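Hemerythrin HHE cation binding domain protein (Mycobacterium kansasii, PDB 6TYJ) binds metal ions, here zinc, in a helical bundle of the hemerythrin type, its wider biological role being uncertain. Local coordinates at residues S88-T93 against D102-F107; V21-L26 against D45-E50; L66-K71 against P127-T132. All blocks are in the same frame, centred on the assembly; numbering follows the deposited sequence.

Contact 1. Residues S88-T93 against D102-F107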
ATOM      1  N   SER A  88      13.184  -1.087  -1.767  1.00 26.76           N
ATOM      2  CA  SER A  88      14.383  -1.615  -2.419  1.00 28.73           C
ATOM      3  C   SER A  88      15.589  -1.592  -1.482  1.00 33.28           C
ATOM      4  O   SER A  88      16.394  -2.532  -1.464  1.00 32.70           O
ATOM      5  CB  SER A  88      14.682  -0.825  -3.694  1.00 35.37           C
ATOM      6  OG  SER A  88      13.634  -1.020  -4.623  1.00 42.97           O
ATOM      7  N   VAL A  89      15.744  -0.518  -0.712  1.00 31.31           N
ATOM      8  CA  VAL A  89      16.842  -0.468   0.250  1.00 30.36           C
ATOM      9  C   VAL A  89      16.659  -1.533   1.323  1.00 32.45           C
ATOM     10  O   VAL A  89      17.627  -2.198   1.724  1.00 34.23           O
ATOM     11  CB  VAL A  89      16.959   0.936   0.864  1.00 35.08           C
ATOM     12  CG1 VAL A  89      18.095   0.972   1.890  1.00 43.93           C
ATOM     13  CG2 VAL A  89      17.199   1.966  -0.229  1.00 39.97           C
ATOM     14  N   LEU A  90      15.426  -1.701   1.809  1.00 31.61           N
ATOM     15  CA  LEU A  90      15.156  -2.677   2.866  1.00 26.32           C
ATOM     16  C   LEU A  90      15.552  -4.076   2.425  1.00 31.49           C
ATOM     17  O   LEU A  90      16.199  -4.820   3.171  1.00 32.72           O
ATOM     18  CB  LEU A  90      13.668  -2.645   3.246  1.00 24.63           C
ATOM     19  CG  LEU A  90      13.190  -3.747   4.202  1.00 22.50           C
ATOM     20  CD1 LEU A  90      13.969  -3.665   5.533  1.00 24.02           C
ATOM     21  CD2 LEU A  90      11.716  -3.588   4.440  1.00 23.09           C
ATOM     22  N   LEU A  91      15.167  -4.454   1.213  1.00 31.40           N
ATOM     23  CA  LEU A  91      15.445  -5.792   0.720  1.00 30.97           C
ATOM     24  C   LEU A  91      16.925  -6.053   0.501  1.00 32.11           C
ATOM     25  O   LEU A  91      17.309  -7.218   0.368  1.00 36.33           O
ATOM     26  CB  LEU A  91      14.673  -6.030  -0.576  1.00 30.81           C
ATOM     27  CG  LEU A  91      13.154  -5.933  -0.431  1.00 35.98           C
ATOM     28  CD1 LEU A  91      12.473  -6.040  -1.767  1.00 36.24           C
ATOM     29  CD2 LEU A  91      12.654  -7.016   0.532  1.00 40.65           C
ATOM     30  N   ARG A  92      17.773  -5.028   0.499  1.00 31.22           N
ATOM     31  CA  ARG A  92      19.204  -5.313   0.413  1.00 38.47           C
ATOM     32  C   ARG A  92      19.844  -5.644   1.762  1.00 39.17           C
ATOM     33  O   ARG A  92      21.039  -5.974   1.796  1.00 43.21           O
ATOM     34  CB  ARG A  92      19.926  -4.141  -0.250  1.00 44.82           C
ATOM     35  CG  ARG A  92      19.573  -4.016  -1.729  1.00 43.58           C
ATOM     36  CD  ARG A  92      20.542  -3.100  -2.457  1.00 50.87           C
ATOM     37  NE  ARG A  92      20.268  -1.692  -2.187  1.00 52.50           N
ATOM     38  CZ  ARG A  92      19.422  -0.951  -2.900  1.00 54.28           C
ATOM     39  NH1 ARG A  92      19.229   0.321  -2.583  1.00 56.10           N
ATOM     40  NH2 ARG A  92      18.762  -1.483  -3.924  1.00 57.51           N
ATOM     41  N   THR A  93      19.096  -5.563   2.861  1.00 34.34           N
ATOM     42  CA  THR A  93      19.546  -6.050   4.165  1.00 29.89           C
ATOM     43  C   THR A  93      18.608  -7.155   4.651  1.00 26.69           C
ATOM     44  O   THR A  93      17.526  -6.866   5.188  1.00 30.07           O
ATOM     45  CB  THR A  93      19.621  -4.909   5.187  1.00 26.95           C
ATOM     46  OG1 THR A  93      20.489  -3.875   4.693  1.00 35.89           O
ATOM     47  CG2 THR A  93      20.180  -5.409   6.538  1.00 34.53           C
ATOM     48  N   ASP A 102      17.126  -1.456  11.891  1.00 33.37           N
ATOM     49  CA  ASP A 102      17.170  -0.054  11.477  1.00 36.56           C
ATOM     50  C   ASP A 102      16.530   0.143  10.108  1.00 30.96           C
ATOM     51  O   ASP A 102      15.784   1.103   9.900  1.00 33.77           O
ATOM     52  CB  ASP A 102      18.608   0.452  11.450  1.00 35.46           C
ATOM     53  CG  ASP A 102      19.083   0.908  12.788  1.00 48.84           C
ATOM     54  OD1 ASP A 102      18.274   0.929  13.739  1.00 54.79           O
ATOM     55  OD2 ASP A 102      20.275   1.248  12.878  1.00 48.68           O
ATOM     56  N   GLU A 103      16.816  -0.755   9.154  1.00 27.94           N
ATOM     57  CA  GLU A 103      16.212  -0.622   7.831  1.00 31.51           C
ATOM     58  C   GLU A 103      14.707  -0.843   7.884  1.00 26.01           C
ATOM     59  O   GLU A 103      13.948  -0.132   7.211  1.00 25.84           O
ATOM     60  CB  GLU A 103      16.861  -1.598   6.850  1.00 31.09           C
ATOM     61  CG  GLU A 103      18.354  -1.348   6.591  1.00 28.08           C
ATOM     62  CD  GLU A 103      18.648   0.019   5.980  1.00 41.66           C
ATOM     63  OE1 GLU A 103      17.731   0.664   5.420  1.00 37.31           O
ATOM     64  OE2 GLU A 103      19.808   0.462   6.070  1.00 43.92           O
ATOM     65  N   TRP A 104      14.255  -1.820   8.672  1.00 24.68           N
ATOM     66  CA  TRP A 104      12.816  -2.041   8.793  1.00 27.19           C
ATOM     67  C   TRP A 104      12.128  -0.797   9.347  1.00 27.42           C
ATOM     68  O   TRP A 104      11.097  -0.357   8.824  1.00 26.70           O
ATOM     69  CB  TRP A 104      12.527  -3.257   9.681  1.00 26.93           C
ATOM     70  CG  TRP A 104      11.091  -3.265  10.128  1.00 22.25           C
ATOM     71  CD1 TRP A 104      10.618  -3.001  11.369  1.00 24.96           C
ATOM     72  CD2 TRP A 104       9.946  -3.461   9.293  1.00 19.10           C
ATOM     73  NE1 TRP A 104       9.237  -3.053  11.378  1.00 26.52           N
ATOM     74  CE2 TRP A 104       8.806  -3.341  10.112  1.00 23.94           C
ATOM     75  CE3 TRP A 104       9.776  -3.760   7.934  1.00 24.49           C
ATOM     76  CZ2 TRP A 104       7.512  -3.490   9.627  1.00 20.56           C
ATOM     77  CZ3 TRP A 104       8.483  -3.902   7.442  1.00 25.10           C
ATOM     78  CH2 TRP A 104       7.371  -3.770   8.291  1.00 21.11           C
ATOM     79  N   ASN A 105      12.709  -0.189  10.378  1.00 27.25           N
ATOM     80  CA  ASN A 105      12.088   1.001  10.959  1.00 26.70           C
ATOM     81  C   ASN A 105      12.054   2.153   9.964  1.00 33.53           C
ATOM     82  O   ASN A 105      11.068   2.893   9.906  1.00 30.36           O
ATOM     83  CB  ASN A 105      12.820   1.408  12.238  1.00 33.69           C
ATOM     84  CG  ASN A 105      12.498   0.490  13.390  1.00 34.41           C
ATOM     85  OD1 ASN A 105      11.390  -0.041  13.476  1.00 36.41           O
ATOM     86  ND2 ASN A 105      13.458   0.305  14.299  1.00 32.55           N
ATOM     87  N   SER A 106      13.123   2.326   9.181  1.00 26.74           N
ATOM     88  CA  SER A 106      13.137   3.368   8.162  1.00 29.54           C
ATOM     89  C   SER A 106      12.042   3.128   7.129  1.00 24.81           C
ATOM     90  O   SER A 106      11.377   4.071   6.690  1.00 32.10           O
ATOM     91  CB  SER A 106      14.512   3.437   7.493  1.00 38.12           C
ATOM     92  OG  SER A 106      15.496   3.920   8.404  1.00 38.57           O
ATOM     93  N   PHE A 107      11.842   1.878   6.735  1.00 30.20           N
ATOM     94  CA  PHE A 107      10.773   1.574   5.791  1.00 30.21           C
ATOM     95  C   PHE A 107       9.400   1.806   6.412  1.00 26.34           C
ATOM     96  O   PHE A 107       8.520   2.431   5.789  1.00 24.11           O
ATOM     97  CB  PHE A 107      10.897   0.133   5.302  1.00 26.85           C
ATOM     98  CG  PHE A 107       9.773  -0.280   4.400  1.00 22.05           C
ATOM     99  CD1 PHE A 107       9.684   0.222   3.110  1.00 26.03           C
ATOM    100  CD2 PHE A 107       8.794  -1.155   4.854  1.00 25.54           C
ATOM    101  CE1 PHE A 107       8.660  -0.154   2.281  1.00 25.94           C
ATOM    102  CE2 PHE A 107       7.746  -1.526   4.032  1.00 27.20           C
ATOM    103  CZ  PHE A 107       7.673  -1.027   2.742  1.00 28.61           C
TER
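Leu90 and Glu103 bring the two backbones closest, CA to CA 5.5 Å, where helix 70-91 is ending and helix 100-121 has just begun. Thr93 N still bonds to Leu90 O as the chain leaves the helix. Leu90 gives the largest share of the buried surface, with Glu103 next. CG anti to the backbone N (chi1 172°) carries the branch point of Leu90 across to the facing helix, where the two methyls diverge. Leu90 CD1 lies against the backbone, 3.7 Å from Trp104 N, and also meets Glu103 CB. Leu90 CD2 meets two rings, coming to the edge of the indole near its plane, 4.0 Å from Trp104 CE3, and lying 3.8 Å from Phe107 CD2. Glu103 bends at chi2 and crosses Val89 and Thr93 at about right angles. Glu103 CG packs 3.8 Å from Thr93 OG1, and Glu103 OE1 ends 3.6 Å from Val89 CG1. Trp104 NE1 is hydrogen-bonded to Ser31 OG, and Arg40 makes a cation-pi contact with the ring. The contact closes the hairpin between two successive helices; Phe44 of helix 38-65 touches both Leu90 and Trp104, and Phe107 reaches back onto Val83 and Leu87 of helix 70-91.

Contact 2. Residues V21-L26 against D45-E50. With ZN (zinc ion), chain E.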
ATOM      1  N   VAL A  21      -5.568   0.592   7.661  1.00 25.57           N
ATOM      2  CA  VAL A  21      -5.569  -0.063   8.971  1.00 27.31           C
ATOM      3  C   VAL A  21      -4.970  -1.456   8.878  1.00 25.44           C
ATOM      4  O   VAL A  21      -4.184  -1.875   9.746  1.00 27.64           O
ATOM      5  CB  VAL A  21      -6.997  -0.115   9.548  1.00 26.80           C
ATOM      6  CG1 VAL A  21      -7.051  -1.064  10.728  1.00 34.30           C
ATOM      7  CG2 VAL A  21      -7.467   1.280   9.930  1.00 30.03           C
ATOM      8  N   VAL A  22      -5.346  -2.202   7.836  1.00 23.33           N
ATOM      9  CA  VAL A  22      -4.791  -3.531   7.589  1.00 22.76           C
ATOM     10  C   VAL A  22      -3.279  -3.455   7.448  1.00 26.35           C
ATOM     11  O   VAL A  22      -2.540  -4.242   8.048  1.00 24.48           O
ATOM     12  CB  VAL A  22      -5.422  -4.156   6.330  1.00 23.86           C
ATOM     13  CG1 VAL A  22      -4.554  -5.323   5.819  1.00 27.93           C
ATOM     14  CG2 VAL A  22      -6.838  -4.626   6.616  1.00 30.09           C
ATOM     15  N   ILE A  23      -2.808  -2.530   6.618  1.00 22.74           N
ATOM     16  CA  ILE A  23      -1.381  -2.418   6.334  1.00 20.35           C
ATOM     17  C   ILE A  23      -0.622  -2.031   7.596  1.00 21.11           C
ATOM     18  O   ILE A  23       0.427  -2.616   7.914  1.00 21.09           O
ATOM     19  CB  ILE A  23      -1.160  -1.411   5.194  1.00 21.58           C
ATOM     20  CG1 ILE A  23      -1.603  -2.066   3.874  1.00 21.06           C
ATOM     21  CG2 ILE A  23       0.322  -0.953   5.161  1.00 21.20           C
ATOM     22  CD1 ILE A  23      -1.799  -1.056   2.753  1.00 24.34           C
ATOM     23  N   LYS A  24      -1.143  -1.055   8.339  1.00 20.75           N
ATOM     24  CA  LYS A  24      -0.513  -0.667   9.597  1.00 23.11           C
ATOM     25  C   LYS A  24      -0.507  -1.832  10.568  1.00 26.76           C
ATOM     26  O   LYS A  24       0.480  -2.041  11.301  1.00 24.95           O
ATOM     27  CB  LYS A  24      -1.245   0.543  10.185  1.00 27.67           C
ATOM     28  CG  LYS A  24      -0.650   1.052  11.490  1.00 32.02           C
ATOM     29  CD  LYS A  24      -1.462   2.202  12.074  1.00 38.58           C
ATOM     30  CE  LYS A  24      -0.938   2.581  13.453  1.00 50.54           C
ATOM     31  NZ  LYS A  24      -1.856   3.523  14.155  1.00 60.92           N
ATOM     32  N   GLY A  25      -1.580  -2.628  10.568  1.00 23.12           N
ATOM     33  CA  GLY A  25      -1.640  -3.766  11.474  1.00 25.57           C
ATOM     34  C   GLY A  25      -0.592  -4.811  11.149  1.00 23.04           C
ATOM     35  O   GLY A  25       0.054  -5.357  12.057  1.00 24.45           O
ATOM     36  N   LEU A  26      -0.403  -5.099   9.855  1.00 23.27           N
ATOM     37  CA  LEU A  26       0.665  -6.003   9.451  1.00 20.72           C
ATOM     38  C   LEU A  26       2.021  -5.447   9.852  1.00 21.55           C
ATOM     39  O   LEU A  26       2.880  -6.195  10.315  1.00 22.53           O
ATOM     40  CB  LEU A  26       0.618  -6.253   7.946  1.00 20.13           C
ATOM     41  CG  LEU A  26      -0.434  -7.290   7.555  1.00 23.09           C
ATOM     42  CD1 LEU A  26      -0.666  -7.218   6.037  1.00 21.15           C
ATOM     43  CD2 LEU A  26      -0.043  -8.696   7.958  1.00 24.95           C
ATOM     44  N   ASP A  45       5.862 -11.158   3.760  1.00 17.42           N
ATOM     45  CA  ASP A  45       5.234 -11.501   2.477  1.00 18.36           C
ATOM     46  C   ASP A  45       3.792 -11.022   2.427  1.00 20.50           C
ATOM     47  O   ASP A  45       3.308 -10.570   1.369  1.00 17.14           O
ATOM     48  CB  ASP A  45       5.261 -13.003   2.257  1.00 20.00           C
ATOM     49  CG  ASP A  45       6.616 -13.526   1.837  1.00 28.16           C
ATOM     50  OD1 ASP A  45       7.520 -12.733   1.487  1.00 27.83           O
ATOM     51  OD2 ASP A  45       6.752 -14.764   1.846  1.00 35.43           O
ATOM     52  N   GLU A  46       3.050 -11.190   3.533  1.00 18.86           N
ATOM     53  CA  GLU A  46       1.648 -10.755   3.543  1.00 19.36           C
ATOM     54  C   GLU A  46       1.558  -9.258   3.326  1.00 19.87           C
ATOM     55  O   GLU A  46       0.691  -8.780   2.574  1.00 19.03           O
ATOM     56  CB  GLU A  46       0.987 -11.138   4.871  1.00 19.54           C
ATOM     57  CG  GLU A  46       0.848 -12.639   5.058  1.00 19.69           C
ATOM     58  CD  GLU A  46       0.337 -13.011   6.439  1.00 28.42           C
ATOM     59  OE1 GLU A  46      -0.689 -12.451   6.879  1.00 26.98           O
ATOM     60  OE2 GLU A  46       0.967 -13.872   7.078  1.00 29.49           O
ATOM     61  N   LEU A  47       2.482  -8.504   3.938  1.00 18.33           N
ATOM     62  CA  LEU A  47       2.527  -7.055   3.737  1.00 17.96           C
ATOM     63  C   LEU A  47       2.818  -6.704   2.285  1.00 17.76           C
ATOM     64  O   LEU A  47       2.187  -5.795   1.725  1.00 19.88           O
ATOM     65  CB  LEU A  47       3.583  -6.430   4.659  1.00 18.73           C
ATOM     66  CG  LEU A  47       3.822  -4.921   4.446  1.00 19.13           C
ATOM     67  CD1 LEU A  47       2.527  -4.112   4.660  1.00 21.99           C
ATOM     68  CD2 LEU A  47       4.908  -4.428   5.426  1.00 20.91           C
ATOM     69  N   LEU A  48       3.751  -7.423   1.652  1.00 15.64           N
ATOM     70  CA  LEU A  48       4.070  -7.128   0.257  1.00 16.43           C
ATOM     71  C   LEU A  48       2.838  -7.330  -0.617  1.00 17.55           C
ATOM     72  O   LEU A  48       2.619  -6.564  -1.566  1.00 18.27           O
ATOM     73  CB  LEU A  48       5.223  -8.008  -0.235  1.00 17.74           C
ATOM     74  CG  LEU A  48       6.628  -7.766   0.353  1.00 22.47           C
ATOM     75  CD1 LEU A  48       7.629  -8.790  -0.160  1.00 27.26           C
ATOM     76  CD2 LEU A  48       7.095  -6.314   0.097  1.00 27.63           C
ATOM     77  N   ILE A  49       2.062  -8.392  -0.362  1.00 15.95           N
ATOM     78  CA  ILE A  49       0.836  -8.625  -1.138  0.51 16.17           C
ATOM     79  C   ILE A  49      -0.124  -7.452  -0.979  1.00 18.73           C
ATOM     80  O   ILE A  49      -0.635  -6.892  -1.969  1.00 18.99           O
ATOM     81  CB  ILE A  49       0.187  -9.953  -0.706  0.51 18.49           C
ATOM     82  CG1 ILE A  49       1.072 -11.139  -1.122  0.51 19.83           C
ATOM     83  CG2 ILE A  49      -1.252 -10.067  -1.233  0.51 18.44           C
ATOM     84  CD1 ILE A  49       0.665 -12.447  -0.509  0.51 19.40           C
ATOM     85  N   GLU A  50      -0.400  -7.059   0.271  1.00 16.91           N
ATOM     86  CA  GLU A  50      -1.352  -5.984   0.511  1.00 17.84           C
ATOM     87  C   GLU A  50      -0.835  -4.669  -0.047  1.00 19.37           C
ATOM     88  O   GLU A  50      -1.611  -3.871  -0.575  1.00 19.30           O
ATOM     89  CB  GLU A  50      -1.662  -5.863   2.021  1.00 18.38           C
ATOM     90  CG  GLU A  50      -2.341  -7.122   2.585  1.00 18.50           C
ATOM     91  CD  GLU A  50      -3.539  -7.573   1.772  1.00 19.98           C
ATOM     92  OE1 GLU A  50      -4.448  -6.752   1.530  1.00 20.71           O
ATOM     93  OE2 GLU A  50      -3.581  -8.769   1.407  1.00 21.61           O
TER
HETATM   94 ZN    ZN E 303      -0.182 -14.108   9.326  0.63112.91          ZN
HETATM   95  O   HOH W   1      -1.056 -13.681  11.612  1.00 63.82           O
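Leu26 has CG anti to its carbonyl carbon (chi1 -80°), which sends its two methyls across to Glu46, Leu47 and Glu50, while Leu47, turned the other way with CG anti to the backbone N (chi1 174°), brings CD1 up against Ile23. CD1 of Leu26 settles 3.8 Å from Glu50 CG and also touches Leu47 CA; its CD2 branch comes 4.0 Å from Glu46 OE1. Leu26 thus crosses both glutamates at about right angles, meeting the methylene of one and the carboxylate end of the other. Deeper in, Ile23 CG2 and Leu47 CD1 meet at 3.9 Å, again with the side chains crossed.

The backbones run antiparallel, the short axes 9.8 Å apart with 159° between their directions, and the contact between them is wholly van der Waals. The glutamates take their polar ends elsewhere. Glu46, extended beyond CG, binds a zinc ion through OE2 at 2.5 Å, with a water at the same distance. Both distances are long for zinc, consistent with a loosely held ion from the soak, separate from the metal centre inside the bundle. Glu50 bends at chi2, and the OE1 of this buried glutamate receives a hydrogen bond from His19 NE2 and a salt bridge from Arg151, two partners that would be expected to keep the carboxylate ionised.

Ile23 lies against His54, a ligand of that centre, and so forms part of its apolar surroundings. Helix 12-32 and helix 38-65 are here backed by helix 100-121, through Leu111 on Ile23 and Trp104 on Leu47, while helix 133-161 supplies Arg151.

Contact 3. Residues L66-K71 against P127-T132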
ATOM      1  N   LEU A  66      -9.651  11.370  -8.947  1.00 21.98           N
ATOM      2  CA  LEU A  66      -9.248  12.605  -8.306  1.00 21.75           C
ATOM      3  C   LEU A  66      -8.310  13.432  -9.183  1.00 23.70           C
ATOM      4  O   LEU A  66      -7.648  14.340  -8.673  1.00 22.71           O
ATOM      5  CB  LEU A  66      -8.582  12.298  -6.963  1.00 19.47           C
ATOM      6  CG  LEU A  66      -9.533  12.170  -5.763  1.00 22.88           C
ATOM      7  CD1 LEU A  66     -10.547  11.037  -5.909  1.00 27.55           C
ATOM      8  CD2 LEU A  66      -8.755  12.052  -4.454  1.00 24.70           C
ATOM      9  N   SER A  67      -8.270  13.160 -10.501  1.00 21.37           N
ATOM     10  CA  SER A  67      -7.246  13.762 -11.348  1.00 21.42           C
ATOM     11  C   SER A  67      -7.326  15.287 -11.411  1.00 24.92           C
ATOM     12  O   SER A  67      -6.330  15.928 -11.758  1.00 25.40           O
ATOM     13  CB  SER A  67      -7.318  13.178 -12.763  1.00 23.90           C
ATOM     14  OG  SER A  67      -8.582  13.448 -13.338  1.00 26.61           O
ATOM     15  N   ALA A  68      -8.466  15.897 -11.044  1.00 25.24           N
ATOM     16  CA  ALA A  68      -8.545  17.346 -11.118  1.00 24.62           C
ATOM     17  C   ALA A  68      -7.598  18.034 -10.140  1.00 25.03           C
ATOM     18  O   ALA A  68      -7.291  19.218 -10.324  1.00 29.35           O
ATOM     19  CB  ALA A  68      -9.989  17.825 -10.887  1.00 26.22           C
ATOM     20  N   ALA A  69      -7.129  17.322  -9.121  1.00 24.56           N
ATOM     21  CA  ALA A  69      -6.203  17.888  -8.142  1.00 25.88           C
ATOM     22  C   ALA A  69      -4.759  17.631  -8.589  1.00 26.23           C
ATOM     23  O   ALA A  69      -4.029  16.819  -8.012  1.00 27.47           O
ATOM     24  CB  ALA A  69      -6.480  17.281  -6.776  1.00 25.76           C
ATOM     25  N   THR A  70      -4.339  18.349  -9.642  1.00 25.06           N
ATOM     26  CA  THR A  70      -3.153  17.903 -10.377  1.00 26.45           C
ATOM     27  C   THR A  70      -1.900  17.924  -9.503  1.00 29.64           C
ATOM     28  O   THR A  70      -1.090  16.997  -9.577  1.00 27.04           O
ATOM     29  CB  THR A  70      -2.915  18.725 -11.651  1.00 31.14           C
ATOM     30  OG1 THR A  70      -2.606  20.079 -11.328  1.00 35.29           O
ATOM     31  CG2 THR A  70      -4.130  18.675 -12.553  1.00 31.97           C
ATOM     32  N   LYS A  71      -1.711  18.972  -8.684  1.00 28.61           N
ATOM     33  CA  LYS A  71      -0.504  19.021  -7.857  1.00 28.85           C
ATOM     34  C   LYS A  71      -0.506  17.908  -6.820  1.00 26.69           C
ATOM     35  O   LYS A  71       0.528  17.264  -6.581  1.00 27.44           O
ATOM     36  CB  LYS A  71      -0.361  20.385  -7.167  1.00 33.15           C
ATOM     37  CG  LYS A  71       0.997  20.596  -6.501  1.00 41.70           C
ATOM     38  CD  LYS A  71       1.134  21.997  -5.929  1.00 45.03           C
ATOM     39  CE  LYS A  71       0.695  22.035  -4.480  1.00 56.41           C
ATOM     40  NZ  LYS A  71       1.253  23.225  -3.766  1.00 59.83           N
ATOM     41  N   PRO A 127     -10.733  19.839  -2.747  1.00 32.09           N
ATOM     42  CA  PRO A 127     -11.879  20.666  -3.152  1.00 30.85           C
ATOM     43  C   PRO A 127     -12.085  20.776  -4.663  1.00 32.04           C
ATOM     44  O   PRO A 127     -13.227  20.966  -5.103  1.00 36.29           O
ATOM     45  CB  PRO A 127     -11.552  22.025  -2.517  1.00 34.76           C
ATOM     46  CG  PRO A 127     -10.742  21.675  -1.301  1.00 31.56           C
ATOM     47  CD  PRO A 127      -9.926  20.476  -1.690  1.00 31.20           C
ATOM     48  N   GLU A 128     -11.022  20.649  -5.466  1.00 33.83           N
ATOM     49  CA  GLU A 128     -11.138  20.734  -6.926  1.00 33.69           C
ATOM     50  C   GLU A 128     -11.904  19.567  -7.524  1.00 32.73           C
ATOM     51  O   GLU A 128     -12.387  19.675  -8.665  1.00 34.24           O
ATOM     52  CB  GLU A 128      -9.745  20.763  -7.570  1.00 43.30           C
ATOM     53  CG  GLU A 128      -8.860  21.910  -7.167  1.00 44.67           C
ATOM     54  CD  GLU A 128      -8.232  21.722  -5.788  1.00 55.43           C
ATOM     55  OE1 GLU A 128      -8.309  20.605  -5.225  1.00 47.68           O
ATOM     56  OE2 GLU A 128      -7.674  22.709  -5.262  1.00 64.43           O
ATOM     57  N   VAL A 129     -12.022  18.463  -6.798  1.00 30.08           N
ATOM     58  CA  VAL A 129     -12.641  17.250  -7.324  1.00 30.05           C
ATOM     59  C   VAL A 129     -14.145  17.294  -7.081  1.00 31.04           C
ATOM     60  O   VAL A 129     -14.594  17.440  -5.939  1.00 37.20           O
ATOM     61  CB  VAL A 129     -12.025  16.005  -6.686  1.00 29.07           C
ATOM     62  CG1 VAL A 129     -12.771  14.772  -7.169  1.00 30.39           C
ATOM     63  CG2 VAL A 129     -10.555  15.953  -7.034  1.00 25.72           C
ATOM     64  N   LYS A 130     -14.916  17.137  -8.153  1.00 32.35           N
ATOM     65  CA  LYS A 130     -16.373  17.069  -8.089  1.00 33.14           C
ATOM     66  C   LYS A 130     -16.731  15.589  -8.188  1.00 43.99           C
ATOM     67  O   LYS A 130     -16.608  14.984  -9.255  1.00 48.34           O
ATOM     68  CB  LYS A 130     -17.007  17.899  -9.207  1.00 38.00           C
ATOM     69  N   ILE A 131     -17.128  14.992  -7.063  1.00 34.30           N
ATOM     70  CA  ILE A 131     -17.520  13.586  -7.026  1.00 34.86           C
ATOM     71  C   ILE A 131     -18.713  13.438  -6.079  1.00 36.88           C
ATOM     72  O   ILE A 131     -18.686  13.935  -4.947  1.00 40.50           O
ATOM     73  CB  ILE A 131     -16.325  12.671  -6.640  1.00 33.93           C
ATOM     74  CG1 ILE A 131     -16.703  11.183  -6.730  1.00 37.00           C
ATOM     75  CG2 ILE A 131     -15.672  13.059  -5.281  1.00 37.42           C
ATOM     76  CD1 ILE A 131     -15.487  10.254  -6.812  1.00 35.64           C
ATOM     77  N   THR A 132     -19.782  12.796  -6.562  1.00 34.75           N
ATOM     78  CA  THR A 132     -21.023  12.682  -5.808  1.00 35.34           C
ATOM     79  C   THR A 132     -20.934  11.550  -4.783  1.00 39.29           C
ATOM     80  O   THR A 132     -20.074  10.675  -4.858  1.00 36.26           O
ATOM     81  CB  THR A 132     -22.212  12.407  -6.729  1.00 37.26           C
ATOM     82  OG1 THR A 132     -21.979  11.205  -7.472  1.00 38.44           O
ATOM     83  CG2 THR A 132     -22.476  13.573  -7.701  1.00 42.44           C
TER
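Ala68 and Val129 approach to 5.6 Å between CA atoms, where a type I beta turn from Leu66 to Ala69, closed by Ala69 N to Leu66 O at 3.1 Å, faces a non-helical strip of chain. The turn, which links helix 38-65 to helix 70-91, thereby lies against the connection that leads into helix 133-161. Val129 is the centre of the contact. Its CG2, anti to the carbonyl carbon (chi1 175° places CG1 opposite the backbone N), packs against the turn and meets main chain and side chains together. Val129 CG2 lies 3.7 Å from Leu66 O, and it also reaches Leu66 CG and the CB atoms of both Ala68 and Ala69. The Leu66 and Val129 side chains cross at about a right angle. One methyl thus touches three of the four residues of the turn, and the carbonyl it covers is the one that accepts the turn's own hydrogen bond.

Glu128 meets the Ala68-Ala69 part of the turn. Ala68 CB sits 3.8 Å from Glu128 O, and the Glu128 chain, bent at chi2, carries OE1 to 4.1 Å from Ala69 CB. Leu66 and Ala69 are also touched by Pro126, and Leu66 by Met122 and Ala125, all from the chain just before Pro127. Further along, Ile131 leans onto Leu136 and Leu139 of helix 133-161, whose start is capped by Thr132 OG1 bonding to Glu135 N.

The contact is mostly apolar, with the Glu128 carbonyl and carboxylate oxygens lying beside alanine methyls. The small alanine side chains are consistent with the close approach of the two segments, which are held together here by van der Waals contact with no polar bond across it.

Contact 2 comes first along the chain, joining helix 12-32 to helix 38-65; contacts 1 and 3 follow, contact 1 nested within the loop that contact 3 closes. Contacts 1 and 2 adjoin, their centres about 16 Å apart, and touch where Trp104 CH2 packs 3.8 Å from Leu47 CD2. Contact 3 is about 34 Å from contact 1 between centres, though both use helix 70-91, one at its start and the other at its end. Contacts 1 and 3 lie toward opposite ends of the bundle, contact 2 nearer its middle; contact 3 joins an inter-helix turn to a loop. The bundle's interior holds the metal centre of His20, His54, Glu58, His80, His114 and Glu118.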